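Local coordinates for protein 223aa long hypothetical arylmalonate decarboxylase (Sulfolobus tokodaii, PDB 2DGD) that is of unknown function but forms an octamer and probably acts as a carbon-carbon lyase of the arylmalonate decarboxylase kind, at residues A[9-14]-A[34-39]; A[110-115]-A[167-172]; A[173-178]-A[195-200]. All blocks are in the same frame, centred on the assembly; numbering follows the deposited sequence.

Each chain has two parallel sheets, and the contacts fall on both. Contact 1 comes first from the N terminus: strand 6-13 runs through helix 19-26 to strand 31-38, and pairing of 9-14 with 34-39 closes this short loop in the first sheet. Contact 2 closes a longer one, bringing the turn at 167-172 back to strand 110-115 of the second sheet. Contact 3 follows at once, closing 173-178 on 195-200 through helix 187-195. The three loops lie in series, neither nesting nor crossing. Contacts 2 and 3 touch, because strands 110-115 and 174-177 are neighbours; contact 1 lies across the chain's centre, about 31 and 27 Å away between centres.

Contact 1 of 3, residues A[9-14]-A[34-39]; sequences GVILPA and HSTRMK
Strands 9-13 and 34-38 run parallel, their axes 22° apart, as the two strands of a beta-alpha-beta unit. Val-10 gives its N-H to His-34 O and receives that of Thr-36; Leu-12 likewise bonds to Thr-36 O and Met-38 N, and Ala-14 N continues the series to Met-38 O (3.2 Å). Side chains alternate between the faces. On one, Ile-11 CG2 meets CG and SE of Met-38, present as selenomethionine, at 3.7 Å; Thr-36, beside Ile-11, packs with Met-38 under helix 49-63, while Ile-11 reaches Ile-89. On the other, Leu-12 CD1 sits over a face of the Arg-37 guanidinium, 3.5 Å from Arg-37 CG. With CG anti to the carbonyl carbon (chi1 -66°) and a bend at chi3, Arg-37 turns NE to Ala-14 O, 2.7 Å away, in the guanidinium plane with a fairly straight N-H (163°). Arg-37 NH1 forms a salt bridge with Glu-20 OE1 of the same chain. A leucine in place of Arg-37 would probably leave Ala-14 O without its NE donor and that Glu-20 without its mate. Thr-36 OG1 bonds Arg-37 N of the second subunit. The buried charge is therefore probably stabilised by neutral and acidic acceptors within a subunit interface.

Contact 2 of 3, residues A[110-115]-A[167-172]; sequences KLWIGT and NEVLKA
Lys-110 starts the contact by laying its aliphatic chain beside the backbone of Lys-171: CD comes within 3.4 Å of Lys-171 O. The extended chain leads the ammonium away, a fitting use of a long residue at an exposed position. The carbonyl of Lys-110 meets Ala-172 CB at 3.7 Å, and the same methyl lies beside the carbonyl carbon of Leu-111, whose own side chain turns from this contact. A methyl suits Ala-172, since it packs against the strand backbone without demanding more room. Here the chain leaves helix 166-169 through a type I beta turn, Val-169 to Ala-172, closed by Ala-172 N to Val-169 O (3.0 Å), and then enters strand 174-177, the parallel neighbour of strand 110-115 in an alpha/beta sheet. Trp-112 supplies the broadest surface. With CG anti to the backbone N (chi1 -166°), its indole reaches toward the helix, and Val-169 CG2 sits over the five-membered ring in a CH-pi contact, 3.4 Å from the centroid and 3° off the normal. At the ring edge, NE1 points almost straight at Glu-168 OE1, in the indole plane, but the 3.3 Å bond is weak; the carboxylate is turned 68° from the ring. Val-162 of helix 155-163 also packs against both Trp-112 and Val-169.

Contact 3 of 3, residues A[173-178]-A[195-200]; sequences DAVYIA and LDMPVV
Parallel strand pairing at one edge of the second sheet, as counted within the chain, joins 173-178 to 195-200, with Met-197 and Pro-198, just before strand 199-201, packed against Asp-173 and Ala-174. Val-175 pairs with Val-199 and Tyr-176 with Val-200. Val-175 uses both backbone groups: its N-H goes to Pro-198 O at 3.0 Å, in the carbonyl plane, and its O accepts Val-200 N at 2.8 Å. Ile-177 N then bonds to Val-200 O. A proline suits the place of Pro-198 because this pairing calls on its carbonyl alone; its ring serves for packing, CG lying 3.5 Å from Ala-174 CB and CD close to Asp-173 O. Small Ala-174 allows this near approach. The connection is a beta-alpha-beta crossover, strand 174-177, helix 187-195, strand 199-201; Val-175, Ile-177 and Val-199 are buried on the face that its helix helps to cover, which suits apolar side chains. Val-175 CG2, anti to the carbonyl carbon, meets Leu-195 CD1 at the helix end, the two side chains crossing at about a right angle, and also selenium SE of Met-197 at 4.0 Å. That residue, present as selenomethionine, bends at chi3 and carries its selenium to Ala-174 CA as well. Further along, Ile-177 CD1 touches Val-199 CG1 at 4.2 Å; both branched residues also pack on Val-188 and Leu-191 of the crossover helix. Tyr-176 and Val-200 point to the other face, covered by helix 95-105, where Val-200 O lies 3.3 Å from Tyr-176 CD1, oblique to the ring. Trp-129 meets that ring with its plane at about 55°.

Contact 1 of 3, residues A[9-14]-A[34-39]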
loop_
_atom_site.group_PDB
_atom_site.type_symbol
_atom_site.label_atom_id
_atom_site.label_comp_id
_atom_site.label_asym_id
_atom_site.label_seq_id
_atom_site.Cartn_x
_atom_site.Cartn_y
_atom_site.Cartn_z
ATOM N N GLY A 9 -24.655 20.005 10.327
ATOM C CA GLY A 9 -25.078 21.162 9.565
ATOM C C GLY A 9 -24.187 22.332 9.927
ATOM O O GLY A 9 -23.704 22.424 11.054
ATOM N N VAL A 10 -23.949 23.225 8.978
ATOM C CA VAL A 10 -23.117 24.380 9.254
ATOM C C VAL A 10 -23.649 25.645 8.569
ATOM O O VAL A 10 -23.931 25.655 7.366
ATOM C CB VAL A 10 -21.643 24.118 8.827
ATOM C CG1 VAL A 10 -21.578 23.780 7.358
ATOM C CG2 VAL A 10 -20.783 25.335 9.119
ATOM N N ILE A 11 -23.815 26.701 9.356
ATOM C CA ILE A 11 -24.270 27.975 8.828
ATOM C C ILE A 11 -23.023 28.836 8.699
ATOM O O ILE A 11 -22.321 29.060 9.683
ATOM C CB ILE A 11 -25.252 28.676 9.787
ATOM C CG1 ILE A 11 -26.493 27.811 9.992
ATOM C CG2 ILE A 11 -25.643 30.036 9.221
ATOM C CD1 ILE A 11 -27.417 28.350 11.049
ATOM N N LEU A 12 -22.731 29.315 7.498
ATOM C CA LEU A 12 -21.543 30.138 7.326
ATOM C C LEU A 12 -21.735 31.339 6.421
ATOM O O LEU A 12 -22.698 31.411 5.667
ATOM C CB LEU A 12 -20.375 29.282 6.812
ATOM C CG LEU A 12 -20.683 28.142 5.839
ATOM C CD1 LEU A 12 -21.335 28.682 4.600
ATOM C CD2 LEU A 12 -19.405 27.418 5.485
ATOM N N PRO A 13 -20.814 32.313 6.500
ATOM C CA PRO A 13 -20.898 33.516 5.672
ATOM C C PRO A 13 -20.739 33.189 4.191
ATOM O O PRO A 13 -19.983 32.300 3.819
ATOM C CB PRO A 13 -19.770 34.389 6.223
ATOM C CG PRO A 13 -18.805 33.406 6.765
ATOM C CD PRO A 13 -19.679 32.407 7.438
ATOM N N ALA A 14 -21.462 33.919 3.354
ATOM C CA ALA A 14 -21.437 33.697 1.919
ATOM C C ALA A 14 -20.054 33.489 1.323
ATOM O O ALA A 14 -19.837 32.556 0.554
ATOM C CB ALA A 14 -22.136 34.856 1.202
ATOM N N HIS A 34 -23.393 19.462 5.884
ATOM C CA HIS A 34 -24.435 20.138 5.115
ATOM C C HIS A 34 -24.463 21.603 5.496
ATOM O O HIS A 34 -24.643 21.940 6.667
ATOM C CB HIS A 34 -25.769 19.472 5.407
ATOM C CG HIS A 34 -25.721 17.989 5.240
ATOM N ND1 HIS A 34 -25.682 17.384 4.002
ATOM C CD2 HIS A 34 -25.598 16.993 6.151
ATOM C CE1 HIS A 34 -25.535 16.081 4.157
ATOM N NE2 HIS A 34 -25.481 15.817 5.451
ATOM N N SER A 35 -24.290 22.476 4.511
ATOM C CA SER A 35 -24.256 23.899 4.803
ATOM C C SER A 35 -25.266 24.779 4.082
ATOM O O SER A 35 -25.900 24.377 3.106
ATOM C CB SER A 35 -22.846 24.431 4.534
ATOM O OG SER A 35 -22.421 24.099 3.224
ATOM N N THR A 36 -25.407 25.989 4.601
ATOM C CA THR A 36 -26.282 26.994 4.027
ATOM C C THR A 36 -25.623 28.323 4.377
ATOM O O THR A 36 -25.025 28.462 5.443
ATOM C CB THR A 36 -27.708 26.924 4.600
ATOM O OG1 THR A 36 -28.568 27.723 3.784
ATOM C CG2 THR A 36 -27.750 27.442 6.039
ATOM N N ARG A 37 -25.720 29.293 3.477
ATOM C CA ARG A 37 -25.077 30.584 3.696
ATOM C C ARG A 37 -25.968 31.720 4.164
ATOM O O ARG A 37 -27.193 31.675 4.034
ATOM C CB ARG A 37 -24.356 31.011 2.419
ATOM C CG ARG A 37 -23.203 30.108 2.063
ATOM C CD ARG A 37 -22.584 30.473 0.736
ATOM N NE ARG A 37 -21.154 30.201 0.750
ATOM C CZ ARG A 37 -20.620 29.002 0.936
ATOM N NH1 ARG A 37 -19.304 28.867 0.944
ATOM N NH2 ARG A 37 -21.395 27.939 1.099
HETATM N N MSE A 38 -25.327 32.742 4.718
HETATM C CA MSE A 38 -26.027 33.920 5.190
HETATM C C MSE A 38 -25.446 35.177 4.567
HETATM O O MSE A 38 -24.248 35.271 4.308
HETATM C CB MSE A 38 -25.962 34.028 6.705
HETATM C CG MSE A 38 -26.822 33.013 7.426
HETATM SE SE MSE A 38 -27.054 33.457 9.303
HETATM C CE MSE A 38 -28.754 34.349 9.180
ATOM N N LYS A 39 -26.328 36.130 4.312
ATOM C CA LYS A 39 -25.983 37.411 3.719
ATOM C C LYS A 39 -24.748 38.009 4.390
ATOM O O LYS A 39 -24.651 38.036 5.614
ATOM C CB LYS A 39 -27.189 38.346 3.882
ATOM C CG LYS A 39 -26.982 39.786 3.477
ATOM C CD LYS A 39 -28.066 40.673 4.099
ATOM C CE LYS A 39 -29.462 40.377 3.549
ATOM N NZ LYS A 39 -29.613 40.767 2.107
#

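Contact 2 of 3, residues A[110-115]-A[167-172]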
loop_
_atom_site.group_PDB
_atom_site.type_symbol
_atom_site.label_atom_id
_atom_site.label_comp_id
_atom_site.label_asym_id
_atom_site.label_seq_id
_atom_site.Cartn_x
_atom_site.Cartn_y
_atom_site.Cartn_z
ATOM N N LYS A 110 -0.862 30.219 28.932
ATOM C CA LYS A 110 -0.156 31.144 28.046
ATOM C C LYS A 110 -0.567 30.835 26.607
ATOM O O LYS A 110 -0.545 29.686 26.174
ATOM C CB LYS A 110 1.355 31.004 28.228
ATOM C CG LYS A 110 1.837 31.535 29.560
ATOM C CD LYS A 110 3.283 31.187 29.817
ATOM C CE LYS A 110 3.738 31.743 31.151
ATOM N NZ LYS A 110 5.097 31.259 31.522
ATOM N N LEU A 111 -0.938 31.868 25.866
ATOM C CA LEU A 111 -1.404 31.679 24.504
ATOM C C LEU A 111 -0.784 32.625 23.467
ATOM O O LEU A 111 -0.528 33.802 23.753
ATOM C CB LEU A 111 -2.926 31.850 24.499
ATOM C CG LEU A 111 -3.729 31.565 23.233
ATOM C CD1 LEU A 111 -3.719 30.069 22.960
ATOM C CD2 LEU A 111 -5.157 32.050 23.409
ATOM N N TRP A 112 -0.531 32.099 22.269
ATOM C CA TRP A 112 -0.007 32.902 21.172
ATOM C C TRP A 112 -1.153 32.899 20.160
ATOM O O TRP A 112 -1.690 31.834 19.829
ATOM C CB TRP A 112 1.228 32.270 20.552
ATOM C CG TRP A 112 1.960 33.237 19.662
ATOM C CD1 TRP A 112 2.991 34.061 20.020
ATOM C CD2 TRP A 112 1.675 33.529 18.283
ATOM N NE1 TRP A 112 3.363 34.845 18.954
ATOM C CE2 TRP A 112 2.576 34.540 17.876
ATOM C CE3 TRP A 112 0.746 33.033 17.354
ATOM C CZ2 TRP A 112 2.578 35.066 16.582
ATOM C CZ3 TRP A 112 0.749 33.560 16.060
ATOM C CH2 TRP A 112 1.662 34.567 15.688
ATOM N N ILE A 113 -1.530 34.076 19.670
ATOM C CA ILE A 113 -2.650 34.175 18.738
ATOM C C ILE A 113 -2.325 34.619 17.313
ATOM O O ILE A 113 -1.737 35.677 17.093
ATOM C CB ILE A 113 -3.725 35.126 19.307
ATOM C CG1 ILE A 113 -4.256 34.565 20.619
ATOM C CG2 ILE A 113 -4.858 35.316 18.313
ATOM C CD1 ILE A 113 -5.124 35.533 21.380
ATOM N N GLY A 114 -2.727 33.802 16.345
ATOM C CA GLY A 114 -2.512 34.139 14.954
ATOM C C GLY A 114 -3.860 34.434 14.324
ATOM O O GLY A 114 -4.827 33.732 14.602
ATOM N N THR A 115 -3.942 35.472 13.495
ATOM C CA THR A 115 -5.204 35.824 12.841
ATOM C C THR A 115 -4.973 36.241 11.387
ATOM O O THR A 115 -3.837 36.417 10.948
ATOM C CB THR A 115 -5.923 37.007 13.542
ATOM O OG1 THR A 115 -5.393 38.242 13.053
ATOM C CG2 THR A 115 -5.728 36.956 15.035
ATOM N N ASN A 167 10.371 32.563 18.641
ATOM C CA ASN A 167 10.826 32.951 19.968
ATOM C C ASN A 167 9.713 33.140 21.002
ATOM O O ASN A 167 9.832 32.680 22.140
ATOM C CB ASN A 167 11.668 34.226 19.875
ATOM C CG ASN A 167 12.022 34.790 21.251
ATOM O OD1 ASN A 167 12.668 34.118 22.064
ATOM N ND2 ASN A 167 11.591 36.028 21.519
ATOM N N GLU A 168 8.643 33.829 20.616
ATOM C CA GLU A 168 7.534 34.060 21.530
ATOM C C GLU A 168 6.630 32.833 21.588
ATOM O O GLU A 168 6.234 32.389 22.668
ATOM C CB GLU A 168 6.680 35.232 21.072
ATOM C CG GLU A 168 7.407 36.476 20.660
ATOM C CD GLU A 168 6.418 37.515 20.147
ATOM O OE1 GLU A 168 5.713 37.219 19.148
ATOM O OE2 GLU A 168 6.331 38.617 20.746
ATOM N N VAL A 169 6.287 32.304 20.414
ATOM C CA VAL A 169 5.407 31.146 20.330
ATOM C C VAL A 169 5.830 30.051 21.291
ATOM O O VAL A 169 4.982 29.414 21.921
ATOM C CB VAL A 169 5.361 30.566 18.898
ATOM C CG1 VAL A 169 4.657 29.219 18.903
ATOM C CG2 VAL A 169 4.623 31.518 17.977
ATOM N N LEU A 170 7.141 29.844 21.408
ATOM C CA LEU A 170 7.684 28.816 22.290
ATOM C C LEU A 170 7.447 29.116 23.749
ATOM O O LEU A 170 7.692 28.273 24.597
ATOM C CB LEU A 170 9.182 28.637 22.051
ATOM C CG LEU A 170 9.541 28.031 20.697
ATOM C CD1 LEU A 170 11.041 27.833 20.618
ATOM C CD2 LEU A 170 8.816 26.701 20.508
ATOM N N LYS A 171 6.980 30.323 24.039
ATOM C CA LYS A 171 6.703 30.711 25.414
ATOM C C LYS A 171 5.259 30.404 25.785
ATOM O O LYS A 171 4.878 30.488 26.948
ATOM C CB LYS A 171 6.952 32.207 25.613
ATOM C CG LYS A 171 8.392 32.634 25.457
ATOM C CD LYS A 171 8.475 34.144 25.475
ATOM C CE LYS A 171 9.899 34.636 25.372
ATOM N NZ LYS A 171 9.877 36.117 25.253
ATOM N N ALA A 172 4.452 30.049 24.794
ATOM C CA ALA A 172 3.043 29.753 25.027
ATOM C C ALA A 172 2.792 28.280 25.330
ATOM O O ALA A 172 3.672 27.437 25.151
ATOM C CB ALA A 172 2.218 30.184 23.811
#

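Contact 3 of 3, residues A[173-178]-A[195-200]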
loop_
_atom_site.group_PDB
_atom_site.type_symbol
_atom_site.label_atom_id
_atom_site.label_comp_id
_atom_site.label_asym_id
_atom_site.label_seq_id
_atom_site.Cartn_x
_atom_site.Cartn_y
_atom_site.Cartn_z
ATOM N N ASP A 173 1.588 27.980 25.805
ATOM C CA ASP A 173 1.209 26.607 26.109
ATOM C C ASP A 173 0.521 26.038 24.886
ATOM O O ASP A 173 0.393 24.823 24.735
ATOM C CB ASP A 173 0.231 26.547 27.281
ATOM C CG ASP A 173 0.848 27.002 28.572
ATOM O OD1 ASP A 173 1.945 26.510 28.896
ATOM O OD2 ASP A 173 0.235 27.843 29.267
ATOM N N ALA A 174 0.075 26.937 24.014
ATOM C CA ALA A 174 -0.620 26.547 22.801
ATOM C C ALA A 174 -0.772 27.750 21.894
ATOM O O ALA A 174 -0.618 28.890 22.331
ATOM C CB ALA A 174 -1.996 25.987 23.146
ATOM N N VAL A 175 -1.073 27.479 20.630
ATOM C CA VAL A 175 -1.286 28.515 19.632
ATOM C C VAL A 175 -2.741 28.443 19.194
ATOM O O VAL A 175 -3.330 27.358 19.116
ATOM C CB VAL A 175 -0.403 28.294 18.388
ATOM C CG1 VAL A 175 -0.848 29.212 17.269
ATOM C CG2 VAL A 175 1.061 28.532 18.724
ATOM N N TYR A 176 -3.326 29.599 18.913
ATOM C CA TYR A 176 -4.706 29.646 18.457
ATOM C C TYR A 176 -4.753 30.432 17.161
ATOM O O TYR A 176 -4.212 31.532 17.087
ATOM C CB TYR A 176 -5.602 30.318 19.505
ATOM C CG TYR A 176 -6.970 30.725 18.982
ATOM C CD1 TYR A 176 -7.852 29.783 18.451
ATOM C CD2 TYR A 176 -7.373 32.058 19.004
ATOM C CE1 TYR A 176 -9.102 30.161 17.951
ATOM C CE2 TYR A 176 -8.619 32.446 18.510
ATOM C CZ TYR A 176 -9.477 31.493 17.983
ATOM O OH TYR A 176 -10.704 31.882 17.480
ATOM N N ILE A 177 -5.384 29.865 16.137
ATOM C CA ILE A 177 -5.507 30.545 14.851
ATOM C C ILE A 177 -6.977 30.871 14.627
ATOM O O ILE A 177 -7.792 29.975 14.397
ATOM C CB ILE A 177 -4.975 29.664 13.702
ATOM C CG1 ILE A 177 -3.507 29.331 13.954
ATOM C CG2 ILE A 177 -5.089 30.394 12.383
ATOM C CD1 ILE A 177 -2.922 28.349 12.967
ATOM N N ALA A 178 -7.308 32.158 14.689
ATOM C CA ALA A 178 -8.686 32.625 14.535
ATOM C C ALA A 178 -9.246 32.667 13.113
ATOM O O ALA A 178 -8.505 32.681 12.138
ATOM C CB ALA A 178 -8.826 33.996 15.176
ATOM N N LEU A 195 6.156 22.631 16.566
ATOM C CA LEU A 195 6.212 23.370 17.821
ATOM C C LEU A 195 6.047 22.483 19.051
ATOM O O LEU A 195 6.312 22.912 20.169
ATOM C CB LEU A 195 5.137 24.454 17.836
ATOM C CG LEU A 195 5.190 25.489 16.717
ATOM C CD1 LEU A 195 4.053 26.462 16.905
ATOM C CD2 LEU A 195 6.519 26.219 16.737
ATOM N N ASP A 196 5.607 21.251 18.840
ATOM C CA ASP A 196 5.401 20.316 19.938
ATOM C C ASP A 196 4.477 20.884 21.016
ATOM O O ASP A 196 4.790 20.851 22.199
ATOM C CB ASP A 196 6.739 19.922 20.568
ATOM C CG ASP A 196 6.583 18.859 21.654
ATOM O OD1 ASP A 196 7.567 18.584 22.378
ATOM O OD2 ASP A 196 5.472 18.293 21.787
HETATM N N MSE A 197 3.338 21.408 20.597
HETATM C CA MSE A 197 2.349 21.964 21.515
HETATM C C MSE A 197 1.037 22.012 20.757
HETATM O O MSE A 197 1.023 22.021 19.529
HETATM C CB MSE A 197 2.736 23.375 21.955
HETATM C CG MSE A 197 2.804 24.384 20.816
HETATM SE SE MSE A 197 2.987 26.214 21.408
HETATM C CE MSE A 197 4.927 26.216 21.665
ATOM N N PRO A 198 -0.088 22.034 21.473
ATOM C CA PRO A 198 -1.346 22.081 20.728
ATOM C C PRO A 198 -1.495 23.361 19.902
ATOM O O PRO A 198 -1.203 24.462 20.368
ATOM C CB PRO A 198 -2.403 21.949 21.827
ATOM C CG PRO A 198 -1.726 22.511 23.029
ATOM C CD PRO A 198 -0.330 21.968 22.922
ATOM N N VAL A 199 -1.915 23.198 18.654
ATOM C CA VAL A 199 -2.136 24.323 17.761
ATOM C C VAL A 199 -3.611 24.213 17.413
ATOM O O VAL A 199 -4.002 23.342 16.639
ATOM C CB VAL A 199 -1.273 24.208 16.492
ATOM C CG1 VAL A 199 -1.566 25.370 15.554
ATOM C CG2 VAL A 199 0.197 24.202 16.874
ATOM N N VAL A 200 -4.423 25.089 18.000
ATOM C CA VAL A 200 -5.872 25.055 17.807
ATOM C C VAL A 200 -6.453 26.056 16.816
ATOM O O VAL A 200 -6.354 27.270 17.007
ATOM C CB VAL A 200 -6.595 25.259 19.159
ATOM C CG1 VAL A 200 -8.103 25.194 18.970
ATOM C CG2 VAL A 200 -6.135 24.217 20.153
#